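3,6-diketocamphane 1,6-monooxygenase (Pseudomonas putida, PDB 4UWM) catalyses the FMNH2- and O2-dependent Baeyer-Villiger oxidation of a camphor-derived diketone to a lactone, allowing the bacterium to grow on (-)-camphor. Local coordinates at residues G6-P11 with T343-A348; D39-S44 with I71-M76; Y103-G108 with P196-T201. One frame throughout, in Å; residues are numbered along the deposited sequence. Where two conformers were deposited one is given.

Overall arrangement
The three contacts sample one curled parallel sheet, the barrel of a luciferase-like flavoenzyme of the TIM-barrel clan. Contact 1 pairs the strand nearest the N-terminus with strand 343-347 and so spans almost the whole chain; contact 2 and then contact 3 fall in sequence between its two segments. Around the wall, strand 4-9 is bonded to strand 40-43, and strand 72-79 to strand 105-108, so the contacts follow one another strand by strand. Centres of contacts 1 and 2 lie about 8 Å apart, those of 2 and 3 about 10 Å, and those of 1 and 3 about 15 Å. All three reach FMN, illustrating how distant sequence segments build one cofactor site.

Contact 1: G6-P11 with T343-A348; sequences GLIFHP and TLQVEA. With FMN (flavin mononucleotide), chain C.
The seam of the TIM barrel closes where G6, L7 and I8 of strand 4-9 pair in parallel with Q345, V346 and E347 of strand 343-347. Four backbone bonds lace the strands together, the last from A348 N to I8 O (2.8 Å). Q345 bends at chi2 and lays its amide across G6, with NE2 3.3 Å from G6 CA, where a CB on residue 6 would collide with it. That NE2 donates to L7 O at 3.1 Å, approaching from well above the carbonyl plane, and has a weak second bond to S40. On the same face I8 and E347 run side by side, I8 CG2 lying 3.4 Å from E347 CD. With CG opposite the carbonyl carbon (chi1 -70°) and a further bend beyond it, the E347 chain carries its carboxylate to the H10 ring, nearly coplanar with it. H10 ND1 donates to the syn lone pair of E347 OE1 at 2.7 Å, though the bond is bent (130° at the hydrogen); S256 holds OE2. Across the ring, H10 NE2 donates to N5 of FMN at 2.8 Å. A leucine in place of H10 would probably leave flavin N5 without this donor and E347 OE1 without its imidazole mate. The geometry is consistent with a second-shell role for E347, whose carboxylate probably limits rotation of the imidazole and helps to point NE2 at the flavin.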
loop_
_atom_site.group_PDB
_atom_site.type_symbol
_atom_site.label_atom_id
_atom_site.label_comp_id
_atom_site.label_asym_id
_atom_site.label_seq_id
_atom_site.Cartn_x
_atom_site.Cartn_y
_atom_site.Cartn_z
ATOM N N GLY A 6 -5.547 -20.335 -11.103
ATOM C CA GLY A 6 -5.431 -19.067 -10.365
ATOM C C GLY A 6 -5.937 -19.194 -8.941
ATOM O O GLY A 6 -6.619 -20.169 -8.595
ATOM N N LEU A 7 -5.576 -18.227 -8.098
ATOM C CA LEU A 7 -6.069 -18.182 -6.729
ATOM C C LEU A 7 -6.804 -16.862 -6.559
ATOM O O LEU A 7 -6.345 -15.840 -7.063
ATOM C CB LEU A 7 -4.889 -18.300 -5.762
ATOM C CG LEU A 7 -5.143 -18.560 -4.280
ATOM C CD1 LEU A 7 -5.737 -19.956 -4.028
ATOM C CD2 LEU A 7 -3.851 -18.369 -3.508
ATOM N N ILE A 8 -7.986 -16.895 -5.945
ATOM C CA ILE A 8 -8.648 -15.669 -5.538
ATOM C C ILE A 8 -8.751 -15.615 -4.001
ATOM O O ILE A 8 -9.248 -16.539 -3.361
ATOM C CB ILE A 8 -9.971 -15.358 -6.292
ATOM C CG1 ILE A 8 -10.524 -13.982 -5.848
ATOM C CG2 ILE A 8 -11.009 -16.467 -6.137
ATOM C CD1 ILE A 8 -11.544 -13.376 -6.779
ATOM N N PHE A 9 -8.236 -14.530 -3.438
ATOM C CA PHE A 9 -8.101 -14.335 -1.995
ATOM C C PHE A 9 -9.007 -13.169 -1.627
ATOM O O PHE A 9 -8.593 -11.985 -1.646
ATOM C CB PHE A 9 -6.640 -14.023 -1.702
ATOM C CG PHE A 9 -6.224 -14.200 -0.263
ATOM C CD1 PHE A 9 -6.130 -15.465 0.313
ATOM C CD2 PHE A 9 -5.834 -13.095 0.488
ATOM C CE1 PHE A 9 -5.702 -15.606 1.636
ATOM C CE2 PHE A 9 -5.413 -13.219 1.792
ATOM C CZ PHE A 9 -5.356 -14.477 2.380
ATOM N N HIS A 10 -10.246 -13.499 -1.285
ATOM C CA HIS A 10 -11.233 -12.482 -0.939
ATOM C C HIS A 10 -10.922 -11.504 0.196
ATOM O O HIS A 10 -11.205 -10.312 0.048
ATOM C CB HIS A 10 -12.649 -13.038 -0.830
ATOM C CG HIS A 10 -13.339 -13.099 -2.143
ATOM N ND1 HIS A 10 -13.370 -14.239 -2.914
ATOM C CD2 HIS A 10 -13.971 -12.140 -2.860
ATOM C CE1 HIS A 10 -14.013 -13.986 -4.039
ATOM N NE2 HIS A 10 -14.388 -12.721 -4.031
ATOM N N PRO A 11 -10.410 -11.971 1.331
ATOM C CA PRO A 11 -10.320 -13.383 1.697
ATOM C C PRO A 11 -11.616 -13.824 2.382
ATOM O O PRO A 11 -12.592 -13.057 2.404
ATOM C CB PRO A 11 -9.186 -13.383 2.701
ATOM C CG PRO A 11 -9.371 -12.081 3.411
ATOM C CD PRO A 11 -9.783 -11.100 2.334
ATOM N N THR A 343 -8.807 -19.445 -17.189
ATOM C CA THR A 343 -8.229 -19.612 -15.838
ATOM C C THR A 343 -9.271 -20.098 -14.857
ATOM O O THR A 343 -10.366 -19.512 -14.742
ATOM C CB THR A 343 -7.581 -18.301 -15.281
ATOM O OG1 THR A 343 -6.532 -17.862 -16.150
ATOM C CG2 THR A 343 -6.967 -18.545 -13.899
ATOM N N LEU A 344 -8.927 -21.164 -14.144
ATOM C CA LEU A 344 -9.772 -21.651 -13.074
ATOM C C LEU A 344 -9.317 -20.925 -11.809
ATOM O O LEU A 344 -8.217 -21.185 -11.290
ATOM C CB LEU A 344 -9.620 -23.165 -12.900
ATOM C CG LEU A 344 -10.366 -23.748 -11.700
ATOM C CD1 LEU A 344 -11.851 -23.830 -11.990
ATOM C CD2 LEU A 344 -9.803 -25.108 -11.309
ATOM N N GLN A 345 -10.162 -20.018 -11.328
ATOM C CA GLN A 345 -9.749 -19.145 -10.236
ATOM C C GLN A 345 -10.224 -19.765 -8.943
ATOM O O GLN A 345 -11.394 -19.678 -8.603
ATOM C CB GLN A 345 -10.287 -17.709 -10.428
ATOM C CG GLN A 345 -9.371 -16.615 -9.869
ATOM C CD GLN A 345 -8.150 -16.333 -10.749
ATOM O OE1 GLN A 345 -8.252 -16.265 -11.978
ATOM N NE2 GLN A 345 -6.992 -16.131 -10.116
ATOM N N VAL A 346 -9.301 -20.389 -8.222
ATOM C CA VAL A 346 -9.650 -21.125 -7.008
ATOM C C VAL A 346 -9.832 -20.228 -5.783
ATOM O O VAL A 346 -8.925 -19.480 -5.420
ATOM C CB VAL A 346 -8.601 -22.218 -6.713
ATOM C CG1 VAL A 346 -8.979 -23.004 -5.464
ATOM C CG2 VAL A 346 -8.468 -23.133 -7.929
ATOM N N GLU A 347 -10.996 -20.320 -5.147
ATOM C CA GLU A 347 -11.306 -19.522 -3.956
ATOM C C GLU A 347 -10.489 -19.985 -2.759
ATOM O O GLU A 347 -10.550 -21.160 -2.375
ATOM C CB GLU A 347 -12.791 -19.610 -3.612
ATOM C CG GLU A 347 -13.745 -18.904 -4.568
ATOM C CD GLU A 347 -13.816 -17.385 -4.383
ATOM O OE1 GLU A 347 -13.195 -16.834 -3.429
ATOM O OE2 GLU A 347 -14.495 -16.745 -5.214
ATOM N N ALA A 348 -9.724 -19.069 -2.166
ATOM C CA ALA A 348 -8.902 -19.406 -1.008
ATOM C C ALA A 348 -9.736 -19.344 0.262
ATOM O O ALA A 348 -10.528 -18.408 0.459
ATOM C CB ALA A 348 -7.683 -18.489 -0.908
HETATM N N1 FMN C . -16.461 -8.186 -7.118
HETATM C C2 FMN C . -15.117 -8.017 -7.289
HETATM O O2 FMN C . -14.694 -6.973 -7.828
HETATM N N3 FMN C . -14.214 -8.937 -6.904
HETATM C C4 FMN C . -14.572 -10.089 -6.323
HETATM O O4 FMN C . -13.692 -10.909 -5.988
HETATM C C4A FMN C . -16.019 -10.359 -6.093
HETATM N N5 FMN C . -16.460 -11.496 -5.507
HETATM C C5A FMN C . -17.783 -11.724 -5.306
HETATM C C6 FMN C . -18.202 -12.911 -4.701
HETATM C C7 FMN C . -19.557 -13.164 -4.486
HETATM C C7M FMN C . -19.989 -14.452 -3.831
HETATM C C8 FMN C . -20.563 -12.146 -4.911
HETATM C C8M FMN C . -22.036 -12.363 -4.705
HETATM C C9 FMN C . -20.147 -10.962 -5.515
HETATM C C9A FMN C . -18.795 -10.706 -5.734
HETATM N N10 FMN C . -18.366 -9.503 -6.354
HETATM C C10 FMN C . -16.973 -9.305 -6.540
HETATM C "C1'" FMN C . -19.345 -8.478 -6.765
HETATM C "C2'" FMN C . -19.706 -8.596 -8.238
HETATM O "O2'" FMN C . -18.495 -8.710 -8.984
HETATM C "C3'" FMN C . -20.484 -7.370 -8.707
HETATM O "O3'" FMN C . -21.886 -7.648 -8.589
HETATM C "C4'" FMN C . -20.108 -7.002 -10.144
HETATM O "O4'" FMN C . -18.861 -6.295 -10.164
HETATM C "C5'" FMN C . -21.177 -6.186 -10.861
HETATM O "O5'" FMN C . -21.946 -7.132 -11.591
HETATM P P FMN C . -22.977 -6.743 -12.752
HETATM O O1P FMN C . -22.391 -5.599 -13.518
HETATM O O2P FMN C . -23.002 -8.032 -13.517
HETATM O O3P FMN C . -24.236 -6.417 -11.998
HETATM O O HOH W 1 -10.988 -16.170 -0.834
#

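Contact 2: D39-S44 with I71-M76; sequences DSMMIS and IKFAPM. With FMN (flavin mononucleotide), chain C; PG4 (tetraethylene glycol), chain D.
K72 leaves its strand beside D39, and its side chain can be followed outward. CB and CG both pass D39 O at 3.7 Å, alongside the carbonyl that accepts the K72 backbone N-H. From there the chain is fully extended: CD reaches 3.3 Å from O4 of a tetraethylene glycol, CE runs by O1 and O5, and NZ sits within the curl of the polyether, its three protons shared among five oxygens, closest to O3 (2.9 Å) and only weakly to O1. The glycol probably comes from the crystallisation liquor; its O5 also donates to D39 OD2 at 2.7 Å, thus linking two opposite charges that do not touch each other. Behind this surface feature lies a classical beta-alpha-beta crossover, in which strand 40-43 passes through helix 57-65 to strand 72-79, and five backbone bonds join the two parallel strands. On the helix-covered face, M41, extended with CG anti to its own N (chi1 179°), crosses F73 obliquely and brings SD to the ring's edge, 4.1 Å from F73 CE1, a Met-aromatic contact. I43 CD1 approaches the same ring obliquely, and both side chains touch I61 of the helix. The other face holds M42, whose chain runs alongside that of M76. Beyond the last backbone bond, from M76 N to I43 O (2.8 Å), M76 O accepts the N3 proton of FMN at 2.9 Å, with S44 OG close to both M76 O and flavin O4.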
loop_
_atom_site.group_PDB
_atom_site.type_symbol
_atom_site.label_atom_id
_atom_site.label_comp_id
_atom_site.label_asym_id
_atom_site.label_seq_id
_atom_site.Cartn_x
_atom_site.Cartn_y
_atom_site.Cartn_z
ATOM N N ASP A 39 -0.743 -19.454 -11.738
ATOM C CA ASP A 39 -0.428 -18.381 -12.682
ATOM C C ASP A 39 -0.670 -16.962 -12.104
ATOM O O ASP A 39 0.073 -16.037 -12.398
ATOM C CB ASP A 39 -1.295 -18.515 -13.938
ATOM C CG ASP A 39 -0.948 -17.481 -14.991
ATOM O OD1 ASP A 39 0.235 -17.408 -15.361
ATOM O OD2 ASP A 39 -1.851 -16.731 -15.442
ATOM N N SER A 40 -1.737 -16.811 -11.335
ATOM C CA SER A 40 -2.141 -15.494 -10.843
ATOM C C SER A 40 -2.774 -15.596 -9.463
ATOM O O SER A 40 -3.358 -16.621 -9.112
ATOM C CB SER A 40 -3.093 -14.815 -11.827
ATOM O OG SER A 40 -4.284 -15.553 -11.970
ATOM N N MET A 41 -2.642 -14.525 -8.673
ATOM C CA MET A 41 -3.362 -14.423 -7.411
ATOM C C MET A 41 -4.120 -13.107 -7.389
ATOM O O MET A 41 -3.510 -12.060 -7.510
ATOM C CB MET A 41 -2.391 -14.515 -6.234
ATOM C CG MET A 41 -3.070 -14.396 -4.861
ATOM S SD MET A 41 -1.807 -14.444 -3.582
ATOM C CE MET A 41 -2.807 -14.408 -2.078
ATOM N N MET A 42 -5.441 -13.193 -7.296
ATOM C CA MET A 42 -6.333 -12.036 -7.204
ATOM C C MET A 42 -6.607 -11.760 -5.722
ATOM O O MET A 42 -6.860 -12.702 -4.958
ATOM C CB MET A 42 -7.658 -12.324 -7.928
ATOM C CG MET A 42 -7.507 -12.441 -9.454
ATOM S SD MET A 42 -9.080 -12.844 -10.250
ATOM C CE MET A 42 -8.536 -13.135 -11.947
ATOM N N ILE A 43 -6.566 -10.484 -5.314
ATOM C CA ILE A 43 -6.830 -10.114 -3.905
ATOM C C ILE A 43 -7.871 -9.027 -3.859
ATOM O O ILE A 43 -7.678 -7.965 -4.467
ATOM C CB ILE A 43 -5.536 -9.692 -3.171
ATOM C CG1 ILE A 43 -4.484 -10.790 -3.343
ATOM C CG2 ILE A 43 -5.818 -9.383 -1.685
ATOM C CD1 ILE A 43 -3.055 -10.409 -3.062
ATOM N N SER A 44 -8.963 -9.281 -3.146
ATOM C CA SER A 44 -10.092 -8.353 -3.114
ATOM C C SER A 44 -9.920 -7.204 -2.110
ATOM O O SER A 44 -8.983 -7.193 -1.324
ATOM C CB SER A 44 -11.415 -9.086 -2.879
ATOM O OG SER A 44 -11.633 -10.055 -3.892
ATOM N N ILE A 71 4.409 -15.809 -10.272
ATOM C CA ILE A 71 2.980 -15.568 -10.151
ATOM C C ILE A 71 2.689 -14.086 -10.447
ATOM O O ILE A 71 3.507 -13.223 -10.133
ATOM C CB ILE A 71 2.464 -16.011 -8.749
ATOM C CG1 ILE A 71 0.946 -16.190 -8.743
ATOM C CG2 ILE A 71 3.023 -15.111 -7.636
ATOM C CD1 ILE A 71 0.451 -17.049 -7.587
ATOM N N LYS A 72 1.551 -13.826 -11.090
ATOM C CA LYS A 72 1.076 -12.480 -11.368
ATOM C C LYS A 72 0.032 -12.078 -10.309
ATOM O O LYS A 72 -0.770 -12.907 -9.877
ATOM C CB LYS A 72 0.424 -12.416 -12.753
ATOM C CG LYS A 72 1.328 -12.856 -13.905
ATOM C CD LYS A 72 0.563 -12.691 -15.206
ATOM C CE LYS A 72 1.177 -13.479 -16.346
ATOM N NZ LYS A 72 0.397 -13.174 -17.575
ATOM N N PHE A 73 0.022 -10.804 -9.927
ATOM C CA PHE A 73 -0.933 -10.318 -8.910
ATOM C C PHE A 73 -1.944 -9.347 -9.489
ATOM O O PHE A 73 -1.617 -8.609 -10.409
ATOM C CB PHE A 73 -0.189 -9.613 -7.782
ATOM C CG PHE A 73 0.711 -10.503 -6.996
ATOM C CD1 PHE A 73 0.212 -11.252 -5.932
ATOM C CD2 PHE A 73 2.064 -10.565 -7.284
ATOM C CE1 PHE A 73 1.050 -12.063 -5.186
ATOM C CE2 PHE A 73 2.918 -11.376 -6.529
ATOM C CZ PHE A 73 2.406 -12.134 -5.488
ATOM N N ALA A 74 -3.159 -9.335 -8.944
ATOM C CA ALA A 74 -4.137 -8.326 -9.298
ATOM C C ALA A 74 -4.995 -7.973 -8.108
ATOM O O ALA A 74 -5.545 -8.868 -7.456
ATOM C CB ALA A 74 -5.036 -8.805 -10.446
ATOM N N PRO A 75 -5.159 -6.663 -7.841
ATOM C CA PRO A 75 -6.282 -6.294 -6.997
ATOM C C PRO A 75 -7.565 -6.627 -7.743
ATOM O O PRO A 75 -7.684 -6.350 -8.961
ATOM C CB PRO A 75 -6.111 -4.760 -6.818
ATOM C CG PRO A 75 -5.365 -4.333 -8.028
ATOM C CD PRO A 75 -4.452 -5.486 -8.392
ATOM N N MET A 76 -8.522 -7.223 -7.045
ATOM C CA MET A 76 -9.768 -7.659 -7.671
ATOM C C MET A 76 -10.964 -7.392 -6.764
ATOM O O MET A 76 -11.499 -8.316 -6.110
ATOM C CB MET A 76 -9.685 -9.148 -8.043
ATOM C CG MET A 76 -10.830 -9.647 -8.928
ATOM S SD MET A 76 -10.887 -8.756 -10.497
ATOM C CE MET A 76 -9.299 -9.246 -11.193
HETATM N N1 FMN C . -16.461 -8.186 -7.118
HETATM C C2 FMN C . -15.117 -8.017 -7.289
HETATM O O2 FMN C . -14.694 -6.973 -7.828
HETATM N N3 FMN C . -14.214 -8.937 -6.904
HETATM C C4 FMN C . -14.572 -10.089 -6.323
HETATM O O4 FMN C . -13.692 -10.909 -5.988
HETATM C C4A FMN C . -16.019 -10.359 -6.093
HETATM N N5 FMN C . -16.460 -11.496 -5.507
HETATM C C5A FMN C . -17.783 -11.724 -5.306
HETATM C C6 FMN C . -18.202 -12.911 -4.701
HETATM C C7 FMN C . -19.557 -13.164 -4.486
HETATM C C7M FMN C . -19.989 -14.452 -3.831
HETATM C C8 FMN C . -20.563 -12.146 -4.911
HETATM C C8M FMN C . -22.036 -12.363 -4.705
HETATM C C9 FMN C . -20.147 -10.962 -5.515
HETATM C C9A FMN C . -18.795 -10.706 -5.734
HETATM N N10 FMN C . -18.366 -9.503 -6.354
HETATM C C10 FMN C . -16.973 -9.305 -6.540
HETATM C "C1'" FMN C . -19.345 -8.478 -6.765
HETATM C "C2'" FMN C . -19.706 -8.596 -8.238
HETATM O "O2'" FMN C . -18.495 -8.710 -8.984
HETATM C "C3'" FMN C . -20.484 -7.370 -8.707
HETATM O "O3'" FMN C . -21.886 -7.648 -8.589
HETATM C "C4'" FMN C . -20.108 -7.002 -10.144
HETATM O "O4'" FMN C . -18.861 -6.295 -10.164
HETATM C "C5'" FMN C . -21.177 -6.186 -10.861
HETATM O "O5'" FMN C . -21.946 -7.132 -11.591
HETATM P P FMN C . -22.977 -6.743 -12.752
HETATM O O1P FMN C . -22.391 -5.599 -13.518
HETATM O O2P FMN C . -23.002 -8.032 -13.517
HETATM O O3P FMN C . -24.236 -6.417 -11.998
HETATM O O1 PG4 D . 3.372 -14.002 -18.733
HETATM C C1 PG4 D . 3.772 -13.136 -19.806
HETATM C C2 PG4 D . 3.765 -11.683 -19.342
HETATM O O2 PG4 D . 2.467 -11.310 -18.866
HETATM C C3 PG4 D . 2.481 -10.019 -18.259
HETATM C C4 PG4 D . 1.104 -9.376 -18.289
HETATM O O3 PG4 D . 0.119 -10.309 -17.871
HETATM C C5 PG4 D . -0.964 -9.668 -17.214
HETATM C C6 PG4 D . -2.231 -10.451 -17.487
HETATM O O4 PG4 D . -2.195 -11.695 -16.794
HETATM C C7 PG4 D . -3.431 -12.376 -16.976
HETATM C C8 PG4 D . -3.344 -13.771 -16.363
HETATM O O5 PG4 D . -2.179 -14.457 -16.851
#

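Contact 3: Y103-G108 with P196-T201; sequences YFLGIG and PEIAVT. With FMN (flavin mononucleotide), chain C.
Water takes over the pairing at both ends of this short ladder. Between Y103 and E197 one molecule accepts from E197 N at 2.9 Å and donates to Y103 O; between I107 and T201 another accepts from T201 N at 2.7 Å and donates to I107 O. Three direct backbone bonds remain in the middle, among them A199 N to L105 O (2.7 Å); the short strand axes lie at 45° to each other, consistent with the chains parting towards the two waters. The side chains close the interval differently on each face. P196 wedges its ring between two neighbours, setting CG 3.8 Å from L105 CB and CB at the edge of the Y103 ring. On the same face as L105, I198 lies alongside it, pointing the same way. I107 turns CG1 between its own N and carbonyl carbon (chi1 66°), which brings that atom to 4.1 Å from I198 CG2 and also against V200. L147 and W154 of helix 139-155 pack over this hydrophobic row. On the other face, the F104 ring meets A199 with its edge, CD2 being 4.2 Å from A199 CB. E197 directs its carboxylate to a salt bridge with R252. At the far end, T201 O accepts from O4' of FMN at 2.9 Å, and its OG1 lies close to O2'. Parallel strands backed by helices, with the cofactor held at their C-terminal ends, are the hallmark of a TIM-barrel active site.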
loop_
_atom_site.group_PDB
_atom_site.type_symbol
_atom_site.label_atom_id
_atom_site.label_comp_id
_atom_site.label_asym_id
_atom_site.label_seq_id
_atom_site.Cartn_x
_atom_site.Cartn_y
_atom_site.Cartn_z
ATOM N N TYR A 103 1.572 -8.285 -13.105
ATOM C CA TYR A 103 0.538 -7.483 -12.465
ATOM C C TYR A 103 -0.574 -7.282 -13.456
ATOM O O TYR A 103 -0.310 -7.134 -14.639
ATOM C CB TYR A 103 1.153 -6.119 -12.029
ATOM C CG TYR A 103 0.149 -5.179 -11.437
ATOM C CD1 TYR A 103 -0.587 -4.320 -12.252
ATOM C CD2 TYR A 103 -0.088 -5.158 -10.061
ATOM C CE1 TYR A 103 -1.542 -3.484 -11.725
ATOM C CE2 TYR A 103 -1.045 -4.312 -9.514
ATOM C CZ TYR A 103 -1.757 -3.472 -10.354
ATOM O OH TYR A 103 -2.724 -2.636 -9.845
ATOM N N PHE A 104 -1.821 -7.302 -12.996
ATOM C CA PHE A 104 -2.905 -6.713 -13.770
ATOM C C PHE A 104 -3.898 -6.075 -12.827
ATOM O O PHE A 104 -3.825 -6.290 -11.615
ATOM C CB PHE A 104 -3.547 -7.683 -14.803
ATOM C CG PHE A 104 -4.184 -8.915 -14.211
ATOM C CD1 PHE A 104 -3.401 -9.995 -13.809
ATOM C CD2 PHE A 104 -5.578 -9.005 -14.098
ATOM C CE1 PHE A 104 -3.989 -11.136 -13.276
ATOM C CE2 PHE A 104 -6.170 -10.144 -13.553
ATOM C CZ PHE A 104 -5.363 -11.211 -13.159
ATOM N N LEU A 105 -4.812 -5.283 -13.374
ATOM C CA LEU A 105 -5.650 -4.399 -12.574
ATOM C C LEU A 105 -7.139 -4.698 -12.678
ATOM O O LEU A 105 -7.765 -4.498 -13.733
ATOM C CB LEU A 105 -5.370 -2.930 -12.974
ATOM C CG LEU A 105 -6.312 -1.843 -12.453
ATOM C CD1 LEU A 105 -6.170 -1.674 -10.935
ATOM C CD2 LEU A 105 -6.018 -0.518 -13.183
ATOM N N GLY A 106 -7.730 -5.121 -11.562
ATOM C CA GLY A 106 -9.182 -5.205 -11.478
ATOM C C GLY A 106 -9.745 -3.877 -11.028
ATOM O O GLY A 106 -9.245 -3.291 -10.066
ATOM N N ILE A 107 -10.783 -3.396 -11.719
ATOM C CA ILE A 107 -11.503 -2.177 -11.278
ATOM C C ILE A 107 -12.966 -2.465 -11.006
ATOM O O ILE A 107 -13.525 -3.378 -11.591
ATOM C CB ILE A 107 -11.388 -1.032 -12.310
ATOM C CG1 ILE A 107 -12.125 -1.397 -13.621
ATOM C CG2 ILE A 107 -9.926 -0.699 -12.554
ATOM C CD1 ILE A 107 -12.309 -0.224 -14.577
ATOM N N GLY A 108 -13.587 -1.719 -10.099
ATOM C CA GLY A 108 -15.008 -1.883 -9.859
ATOM C C GLY A 108 -15.593 -0.726 -9.100
ATOM O O GLY A 108 -14.865 0.175 -8.686
ATOM N N PRO A 196 -1.835 -1.102 -17.504
ATOM C CA PRO A 196 -1.850 -2.552 -17.291
ATOM C C PRO A 196 -3.071 -3.145 -17.974
ATOM O O PRO A 196 -4.038 -2.416 -18.279
ATOM C CB PRO A 196 -2.008 -2.669 -15.761
ATOM C CG PRO A 196 -2.854 -1.490 -15.417
ATOM C CD PRO A 196 -2.380 -0.374 -16.338
ATOM N N GLU A 197 -3.068 -4.459 -18.188
ATOM C CA GLU A 197 -4.304 -5.117 -18.573
ATOM C C GLU A 197 -5.332 -4.905 -17.462
ATOM O O GLU A 197 -4.984 -5.012 -16.283
ATOM C CB GLU A 197 -4.074 -6.608 -18.817
ATOM C CG GLU A 197 -5.345 -7.358 -19.184
ATOM C CD GLU A 197 -5.078 -8.735 -19.775
ATOM O OE1 GLU A 197 -3.895 -9.124 -19.868
ATOM O OE2 GLU A 197 -6.058 -9.416 -20.140
ATOM N N ILE A 198 -6.570 -4.597 -17.843
ATOM C CA ILE A 198 -7.633 -4.245 -16.899
ATOM C C ILE A 198 -8.692 -5.344 -16.899
ATOM O O ILE A 198 -9.061 -5.846 -17.968
ATOM C CB ILE A 198 -8.232 -2.854 -17.228
ATOM C CG1 ILE A 198 -7.184 -1.770 -16.942
ATOM C CG2 ILE A 198 -9.537 -2.592 -16.502
ATOM C CD1 ILE A 198 -7.607 -0.374 -17.341
ATOM N N ALA A 199 -9.132 -5.743 -15.698
ATOM C CA ALA A 199 -10.166 -6.754 -15.520
ATOM C C ALA A 199 -11.379 -6.207 -14.797
ATOM O O ALA A 199 -11.277 -5.239 -14.043
ATOM C CB ALA A 199 -9.589 -7.959 -14.788
ATOM N N VAL A 200 -12.546 -6.796 -15.068
ATOM C CA VAL A 200 -13.759 -6.469 -14.315
ATOM C C VAL A 200 -14.483 -7.775 -13.987
ATOM O O VAL A 200 -14.341 -8.768 -14.694
ATOM C CB VAL A 200 -14.716 -5.486 -15.042
ATOM C CG1 VAL A 200 -14.012 -4.190 -15.425
ATOM C CG2 VAL A 200 -15.368 -6.131 -16.255
ATOM N N THR A 201 -15.216 -7.786 -12.875
ATOM C CA THR A 201 -15.949 -8.973 -12.445
ATOM C C THR A 201 -17.426 -8.768 -12.705
ATOM O O THR A 201 -17.947 -7.681 -12.492
ATOM C CB THR A 201 -15.764 -9.291 -10.938
ATOM O OG1 THR A 201 -16.194 -8.176 -10.155
ATOM C CG2 THR A 201 -14.320 -9.607 -10.611
HETATM N N1 FMN C . -16.461 -8.186 -7.118
HETATM C C2 FMN C . -15.117 -8.017 -7.289
HETATM O O2 FMN C . -14.694 -6.973 -7.828
HETATM N N3 FMN C . -14.214 -8.937 -6.904
HETATM C C4 FMN C . -14.572 -10.089 -6.323
HETATM O O4 FMN C . -13.692 -10.909 -5.988
HETATM C C4A FMN C . -16.019 -10.359 -6.093
HETATM N N5 FMN C . -16.460 -11.496 -5.507
HETATM C C5A FMN C . -17.783 -11.724 -5.306
HETATM C C6 FMN C . -18.202 -12.911 -4.701
HETATM C C7 FMN C . -19.557 -13.164 -4.486
HETATM C C7M FMN C . -19.989 -14.452 -3.831
HETATM C C8 FMN C . -20.563 -12.146 -4.911
HETATM C C8M FMN C . -22.036 -12.363 -4.705
HETATM C C9 FMN C . -20.147 -10.962 -5.515
HETATM C C9A FMN C . -18.795 -10.706 -5.734
HETATM N N10 FMN C . -18.366 -9.503 -6.354
HETATM C C10 FMN C . -16.973 -9.305 -6.540
HETATM C "C1'" FMN C . -19.345 -8.478 -6.765
HETATM C "C2'" FMN C . -19.706 -8.596 -8.238
HETATM O "O2'" FMN C . -18.495 -8.710 -8.984
HETATM C "C3'" FMN C . -20.484 -7.370 -8.707
HETATM O "O3'" FMN C . -21.886 -7.648 -8.589
HETATM C "C4'" FMN C . -20.108 -7.002 -10.144
HETATM O "O4'" FMN C . -18.861 -6.295 -10.164
HETATM C "C5'" FMN C . -21.177 -6.186 -10.861
HETATM O "O5'" FMN C . -21.946 -7.132 -11.591
HETATM P P FMN C . -22.977 -6.743 -12.752
HETATM O O1P FMN C . -22.391 -5.599 -13.518
HETATM O O2P FMN C . -23.002 -8.032 -13.517
HETATM O O3P FMN C . -24.236 -6.417 -11.998
HETATM O O HOH W 2 -0.922 -6.079 -17.106
HETATM O O HOH W 3 -15.142 -5.630 -11.215
#